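PDB 6MEL: succinate--CoA ligase subunit alpha from Campylobacter jejuni, which forms the alpha subunit of a two-subunit CoA ligase, with a Rossmann-like CoA-binding domain and a CoA-ligase domain. Local coordinates for residues A[2-11]-A[127-135]; A[230-238]-A[259-267]. One frame throughout, in Å; residues are numbered along the deposited sequence.

Contact 1 (A[2-11]-A[127-135])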
# COMPACT_ATOMS: atom_id res chain seq x y z
N SER A 2 -2.22 -15.48 -26.41
CA SER A 2 -1.33 -15.17 -25.30
C SER A 2 -0.65 -13.83 -25.60
O SER A 2 -0.64 -13.36 -26.78
CB SER A 2 -0.31 -16.28 -25.14
OG SER A 2 0.60 -16.21 -26.22
N ILE A 3 -0.13 -13.19 -24.55
CA ILE A 3 0.62 -11.93 -24.70
C ILE A 3 1.93 -12.04 -23.94
O ILE A 3 2.00 -12.78 -22.98
CB ILE A 3 -0.20 -10.69 -24.27
CG1 ILE A 3 -0.50 -10.68 -22.77
CG2 ILE A 3 -1.47 -10.56 -25.12
CD1 ILE A 3 -1.16 -9.41 -22.29
N LEU A 4 2.93 -11.30 -24.42
CA LEU A 4 4.20 -10.94 -23.77
C LEU A 4 5.17 -12.11 -23.63
O LEU A 4 6.34 -11.94 -23.76
CB LEU A 4 3.93 -10.29 -22.41
CG LEU A 4 3.25 -8.92 -22.48
CD1 LEU A 4 3.01 -8.38 -21.09
CD2 LEU A 4 4.11 -7.93 -23.28
N VAL A 5 4.71 -13.27 -23.18
CA VAL A 5 5.61 -14.36 -22.93
C VAL A 5 4.96 -15.63 -23.46
O VAL A 5 3.71 -15.75 -23.55
CB VAL A 5 5.96 -14.51 -21.43
CG1 VAL A 5 6.71 -13.30 -20.89
CG2 VAL A 5 4.72 -14.82 -20.59
N ASN A 6 5.84 -16.59 -23.77
CA ASN A 6 5.44 -17.91 -24.28
C ASN A 6 6.56 -18.91 -23.99
O ASN A 6 7.56 -18.59 -23.35
CB ASN A 6 5.08 -17.86 -25.76
CG ASN A 6 6.28 -17.55 -26.63
OD1 ASN A 6 7.41 -17.95 -26.37
ND2 ASN A 6 6.02 -16.87 -27.72
N LYS A 7 6.37 -20.16 -24.47
CA LYS A 7 7.26 -21.27 -24.07
C LYS A 7 8.70 -21.05 -24.51
O LYS A 7 9.59 -21.66 -23.91
CB LYS A 7 6.78 -22.60 -24.66
CG LYS A 7 6.82 -22.66 -26.17
CD LYS A 7 6.11 -23.84 -26.76
CE LYS A 7 5.51 -23.48 -28.10
NZ LYS A 7 5.47 -24.66 -28.99
N ASN A 8 8.93 -20.19 -25.52
CA ASN A 8 10.26 -19.94 -26.07
C ASN A 8 10.91 -18.73 -25.42
O ASN A 8 12.10 -18.57 -25.56
CB ASN A 8 10.22 -19.72 -27.59
CG ASN A 8 9.70 -20.95 -28.31
OD1 ASN A 8 10.01 -22.08 -27.93
ND2 ASN A 8 8.81 -20.74 -29.26
N THR A 9 10.14 -17.87 -24.74
CA THR A 9 10.76 -16.65 -24.17
C THR A 9 11.96 -17.05 -23.29
O THR A 9 11.80 -17.79 -22.35
CB THR A 9 9.74 -15.87 -23.34
OG1 THR A 9 8.55 -15.67 -24.11
CG2 THR A 9 10.30 -14.56 -22.83
N LYS A 10 13.13 -16.50 -23.53
CA LYS A 10 14.28 -16.73 -22.68
C LYS A 10 14.23 -15.81 -21.46
O LYS A 10 14.10 -14.59 -21.62
CB LYS A 10 15.56 -16.44 -23.45
CG LYS A 10 15.71 -17.29 -24.71
CD LYS A 10 17.15 -17.59 -25.07
CE LYS A 10 17.48 -17.24 -26.49
NZ LYS A 10 17.56 -15.76 -26.61
N VAL A 11 14.43 -16.41 -20.28
CA VAL A 11 14.27 -15.74 -19.01
C VAL A 11 15.52 -15.94 -18.17
O VAL A 11 15.93 -17.08 -17.99
CB VAL A 11 13.06 -16.30 -18.25
CG1 VAL A 11 12.94 -15.68 -16.86
CG2 VAL A 11 11.76 -16.16 -19.04
N ILE A 127 3.57 -13.30 -14.23
CA ILE A 127 2.80 -13.46 -15.47
C ILE A 127 2.79 -14.94 -15.83
O ILE A 127 3.76 -15.65 -15.58
CB ILE A 127 3.34 -12.57 -16.61
CG1 ILE A 127 2.57 -12.75 -17.92
CG2 ILE A 127 4.83 -12.80 -16.83
CD1 ILE A 127 2.92 -11.71 -18.97
N ILE A 128 1.66 -15.41 -16.38
CA ILE A 128 1.55 -16.80 -16.78
C ILE A 128 0.81 -16.86 -18.10
O ILE A 128 -0.25 -16.24 -18.25
CB ILE A 128 0.89 -17.69 -15.69
CG1 ILE A 128 0.77 -19.14 -16.17
CG2 ILE A 128 -0.48 -17.17 -15.25
CD1 ILE A 128 0.57 -20.15 -15.08
N THR A 129 1.36 -17.66 -19.01
CA THR A 129 0.66 -18.07 -20.23
C THR A 129 0.32 -19.56 -20.07
O THR A 129 1.22 -20.40 -20.06
CB THR A 129 1.46 -17.75 -21.49
OG1 THR A 129 1.47 -16.33 -21.63
CG2 THR A 129 0.88 -18.38 -22.75
N SER A 130 -0.97 -19.84 -19.91
CA SER A 130 -1.53 -21.12 -19.50
C SER A 130 -0.90 -22.26 -20.32
O SER A 130 -0.82 -22.18 -21.52
CB SER A 130 -3.02 -21.12 -19.66
OG SER A 130 -3.60 -20.07 -18.95
N GLU A 131 -0.36 -23.25 -19.60
CA GLU A 131 0.20 -24.48 -20.16
C GLU A 131 1.37 -24.17 -21.09
O GLU A 131 1.72 -25.00 -21.87
CB GLU A 131 -0.88 -25.28 -20.91
CG GLU A 131 -2.02 -25.77 -20.02
CD GLU A 131 -3.20 -26.35 -20.82
OE1 GLU A 131 -2.96 -26.77 -21.96
OE2 GLU A 131 -4.35 -26.27 -20.37
N GLU A 132 2.00 -22.99 -20.97
CA GLU A 132 3.18 -22.72 -21.79
C GLU A 132 4.36 -22.27 -20.92
O GLU A 132 5.48 -22.73 -21.10
CB GLU A 132 2.90 -21.65 -22.83
CG GLU A 132 2.35 -22.15 -24.16
CD GLU A 132 2.48 -21.10 -25.27
OE1 GLU A 132 3.65 -20.83 -25.75
OE2 GLU A 132 1.43 -20.50 -25.64
N CYS A 133 4.13 -21.27 -20.05
CA CYS A 133 5.21 -20.74 -19.23
C CYS A 133 4.62 -19.92 -18.10
O CYS A 133 3.51 -19.36 -18.19
CB CYS A 133 6.16 -19.87 -20.03
SG CYS A 133 5.40 -18.34 -20.61
N LYS A 134 5.41 -19.81 -17.04
CA LYS A 134 5.04 -18.96 -15.92
C LYS A 134 6.30 -18.31 -15.35
O LYS A 134 7.37 -18.93 -15.26
CB LYS A 134 4.21 -19.76 -14.92
CG LYS A 134 4.97 -20.44 -13.79
CD LYS A 134 4.07 -21.19 -12.87
CE LYS A 134 4.75 -21.82 -11.67
NZ LYS A 134 4.96 -20.82 -10.59
N LEU A 135 6.19 -17.02 -15.03
CA LEU A 135 7.30 -16.23 -14.46
C LEU A 135 6.79 -15.62 -13.17
O LEU A 135 6.09 -14.58 -13.20
CB LEU A 135 7.73 -15.13 -15.42
CG LEU A 135 8.51 -15.51 -16.69
CD1 LEU A 135 7.60 -16.17 -17.71
CD2 LEU A 135 9.10 -14.27 -17.30
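N of Lys7 and CB of Asn6 stand on one side of the Glu132 carboxylate plane, while CG and CD of Lys7 lie on the other. OE1 of Glu132 accepts the backbone N-H of Lys7 (N to OE1 3.1 Å, N-H...O angle 158°) on the anti side, with the donor 35° out of the plane. The same oxygen sits 3.3 Å from CB of Asn6. The Lys7 and Glu132 side chains cross obliquely, CG of Lys7 coming within 3.7 Å of OE1 of Glu132. OE2 of Glu132 has a long, weak ion pair with Lys145. The second flat group, the Asn6 amide, is turned back on its own segment: OD1 accepts from N of Asn8 at 2.8 Å, an Asx turn inside the type I beta turn of residues 6-9, while N of Asn6 donates to OG1 of Thr9. These bonds hold the turn whose Lys7 N-H points to Glu132. That glutamate belongs to a classic beta bulge in the antiparallel hairpin of strands 126-129 and 133-136, where the backbone N atoms of Glu132 and Cys133 both donate to O of Thr129. The hairpin lies at the edge, within this chain, of the mixed sheet that also holds strands 172-177 and 230-235; the N-terminal segment passes along it before entering strand 10-14 of the Rossmann-like sheet. With CG1 of Val5 anti to the carbonyl carbon (chi1 -64°), CG2 is turned to the hairpin and packs on SG of Cys133 at 3.6 Å and on CD1 of Ile127. The latter methyl also meets CB of Leu4, the two side chains crossing at about a right angle. OG1 of Thr129 lies 3.0 Å from O of Val5 and is hydrogen-bonded to Thr174. Farther along, Val11 and Leu135 meet tip to tip, CG2 to CD2 at 3.7 Å.

Contact 2 (A[230-238]-A[259-267])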
# COMPACT_ATOMS: atom_id res chain seq x y z
N VAL A 230 -15.07 -6.65 -21.52
CA VAL A 230 -14.30 -6.53 -20.33
C VAL A 230 -15.21 -6.72 -19.11
O VAL A 230 -16.28 -6.06 -19.01
CB VAL A 230 -13.62 -5.16 -20.25
CG1 VAL A 230 -12.88 -5.01 -18.93
CG2 VAL A 230 -12.68 -4.97 -21.43
N VAL A 231 -14.78 -7.60 -18.20
CA VAL A 231 -15.39 -7.83 -16.93
C VAL A 231 -14.47 -7.21 -15.89
O VAL A 231 -13.27 -7.47 -15.94
CB VAL A 231 -15.57 -9.33 -16.66
CG1 VAL A 231 -16.00 -9.62 -15.22
CG2 VAL A 231 -16.55 -9.96 -17.62
N ALA A 232 -15.03 -6.48 -14.91
CA ALA A 232 -14.26 -5.85 -13.84
C ALA A 232 -14.82 -6.23 -12.48
O ALA A 232 -16.04 -6.27 -12.27
CB ALA A 232 -14.20 -4.36 -13.97
N PHE A 233 -13.89 -6.52 -11.57
CA PHE A 233 -14.18 -6.60 -10.15
C PHE A 233 -13.16 -5.69 -9.44
O PHE A 233 -11.97 -5.84 -9.65
CB PHE A 233 -14.09 -8.02 -9.59
CG PHE A 233 -14.25 -8.05 -8.08
CD1 PHE A 233 -15.51 -7.89 -7.50
CD2 PHE A 233 -13.17 -8.08 -7.23
CE1 PHE A 233 -15.67 -7.83 -6.12
CE2 PHE A 233 -13.32 -8.01 -5.86
CZ PHE A 233 -14.57 -7.87 -5.31
N ILE A 234 -13.66 -4.78 -8.61
CA ILE A 234 -12.87 -3.83 -7.89
C ILE A 234 -13.02 -4.14 -6.41
O ILE A 234 -14.06 -3.89 -5.87
CB ILE A 234 -13.28 -2.36 -8.17
CG1 ILE A 234 -13.36 -2.04 -9.67
CG2 ILE A 234 -12.32 -1.41 -7.45
CD1 ILE A 234 -12.07 -2.31 -10.45
N ALA A 235 -11.96 -4.64 -5.78
CA ALA A 235 -12.02 -4.99 -4.35
C ALA A 235 -11.96 -3.74 -3.47
O ALA A 235 -11.29 -2.76 -3.78
CB ALA A 235 -10.85 -5.88 -4.06
N GLY A 236 -12.63 -3.80 -2.31
CA GLY A 236 -12.50 -2.74 -1.29
C GLY A 236 -13.73 -1.85 -1.12
O GLY A 236 -13.62 -0.81 -0.51
N ALA A 237 -14.89 -2.26 -1.63
CA ALA A 237 -16.15 -1.51 -1.43
C ALA A 237 -16.37 -1.22 0.05
O ALA A 237 -16.93 -0.23 0.36
CB ALA A 237 -17.35 -2.31 -1.94
N THR A 238 -15.97 -2.14 0.93
CA THR A 238 -16.21 -2.04 2.36
C THR A 238 -14.97 -1.52 3.09
O THR A 238 -14.98 -1.44 4.30
CB THR A 238 -16.58 -3.41 2.94
OG1 THR A 238 -15.56 -4.37 2.60
CG2 THR A 238 -17.90 -3.91 2.40
N ALA A 259 -13.64 2.23 -4.14
CA ALA A 259 -14.10 1.18 -5.04
C ALA A 259 -15.37 1.64 -5.77
O ALA A 259 -15.55 1.33 -6.95
CB ALA A 259 -14.35 -0.10 -4.28
N ALA A 260 -16.28 2.33 -5.06
CA ALA A 260 -17.57 2.77 -5.67
C ALA A 260 -17.28 3.68 -6.87
O ALA A 260 -17.92 3.54 -7.90
CB ALA A 260 -18.47 3.48 -4.66
N ALA A 261 -16.33 4.63 -6.73
CA ALA A 261 -16.00 5.58 -7.80
C ALA A 261 -15.47 4.85 -9.03
O ALA A 261 -15.78 5.20 -10.15
CB ALA A 261 -15.03 6.64 -7.33
N LYS A 262 -14.66 3.81 -8.82
CA LYS A 262 -14.09 3.08 -9.92
C LYS A 262 -15.19 2.27 -10.61
O LYS A 262 -15.26 2.20 -11.85
CB LYS A 262 -12.98 2.15 -9.40
CG LYS A 262 -11.79 2.91 -8.87
CD LYS A 262 -10.70 2.09 -8.23
CE LYS A 262 -9.63 3.03 -7.72
NZ LYS A 262 -8.34 2.33 -7.60
N LYS A 263 -15.98 1.55 -9.82
CA LYS A 263 -17.09 0.69 -10.37
C LYS A 263 -18.09 1.52 -11.18
O LYS A 263 -18.56 1.10 -12.27
CB LYS A 263 -17.80 0.02 -9.20
CG LYS A 263 -16.98 -1.09 -8.56
CD LYS A 263 -17.60 -1.64 -7.30
CE LYS A 263 -18.93 -2.31 -7.56
NZ LYS A 263 -19.50 -2.87 -6.31
N GLU A 264 -18.40 2.71 -10.66
CA GLU A 264 -19.36 3.63 -11.30
C GLU A 264 -18.80 4.13 -12.64
O GLU A 264 -19.51 4.18 -13.62
CB GLU A 264 -19.63 4.76 -10.32
CG GLU A 264 -20.77 5.69 -10.68
CD GLU A 264 -21.03 6.66 -9.52
OE1 GLU A 264 -20.72 6.27 -8.33
OE2 GLU A 264 -21.53 7.78 -9.79
N ALA A 265 -17.50 4.48 -12.67
CA ALA A 265 -16.89 4.95 -13.92
C ALA A 265 -16.90 3.80 -14.94
O ALA A 265 -17.24 3.99 -16.09
CB ALA A 265 -15.48 5.44 -13.68
N LEU A 266 -16.47 2.62 -14.51
CA LEU A 266 -16.40 1.47 -15.41
C LEU A 266 -17.80 1.12 -15.96
O LEU A 266 -17.99 0.88 -17.14
CB LEU A 266 -15.78 0.30 -14.64
CG LEU A 266 -14.27 0.42 -14.43
CD1 LEU A 266 -13.81 -0.58 -13.39
CD2 LEU A 266 -13.53 0.22 -15.74
N LYS A 267 -18.79 1.11 -15.07
CA LYS A 267 -20.17 0.79 -15.44
C LYS A 267 -20.70 1.79 -16.50
O LYS A 267 -21.24 1.38 -17.53
CB LYS A 267 -21.06 0.80 -14.20
CG LYS A 267 -22.50 0.42 -14.48
CD LYS A 267 -23.36 0.32 -13.23
CE LYS A 267 -24.57 -0.58 -13.46
NZ LYS A 267 -24.19 -2.00 -13.29
O HOH W 1 -13.85 1.87 -1.19
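Strand 230-235 and helix 259-267 run antiparallel, with 167° between their directions and 8.4 Å between their axes at closest approach. The backbones come nearer beyond the strand, where CA of Ala237 is 4.9 Å from CA of Ala259. At this end a water links the segments, donating to O of Gly236 and accepting from N of Ala259 at the start of the helix segment. CB of Ala259 fits against the main chain of the turn, 3.5 Å from N of Ala237. Gly236 has a positive phi of 109°, at which a CB would be jammed against O of Ala235. Strand and helix are the first two members of a beta-alpha-beta unit completed by strand 272-273, and the helix packs on one face of the sheet, beside helix 214-225. Ile234 is the strand's main contribution to the interface. Its CG2, anti to the backbone N, rests over CA and CB of Ala259 and touches CD of Lys262 at 3.9 Å, where the Lys262 side chain crosses that of Ile234 at about a right angle. The Ile234 and Lys263 side chains run past each other in opposite directions, CG1 against CG, and CD1 of Ile234 meets CD1 of Leu266 tip to tip at 3.8 Å. The same leucine methyl also reaches CB of Ala232. Both lysines thus offer methylenes to the isoleucine and send their ammonium groups onward: Lys262 to a salt bridge with Glu215, and Lys263 to one with Asp275. N of Gly236 and OG1 of Thr238 are each hydrogen-bonded to an acidic side chain of the other protein chain.

Contacts 1 and 2 lie on opposite sides of the chain's centre, with their own centres 29 Å apart, yet both reach the same mixed sheet. Residues 127-135 supply the hairpin at one margin of it, while strand 230-235 lies next to the outermost strand 272-273. Because segment 2-11 runs into strand 10-14 of the Rossmann-like sheet, contact 1 joins two sheets, whereas contact 2 stays within one beta-alpha-beta unit. Contact 1 is partly buried and combines apolar packing with a carboxylate-to-backbone bond. Contact 2 is more fully buried and joins strand to helix almost entirely through aliphatic carbon, with one bridging water. Another protein chain approaches contact 2; none touches the segments of contact 1.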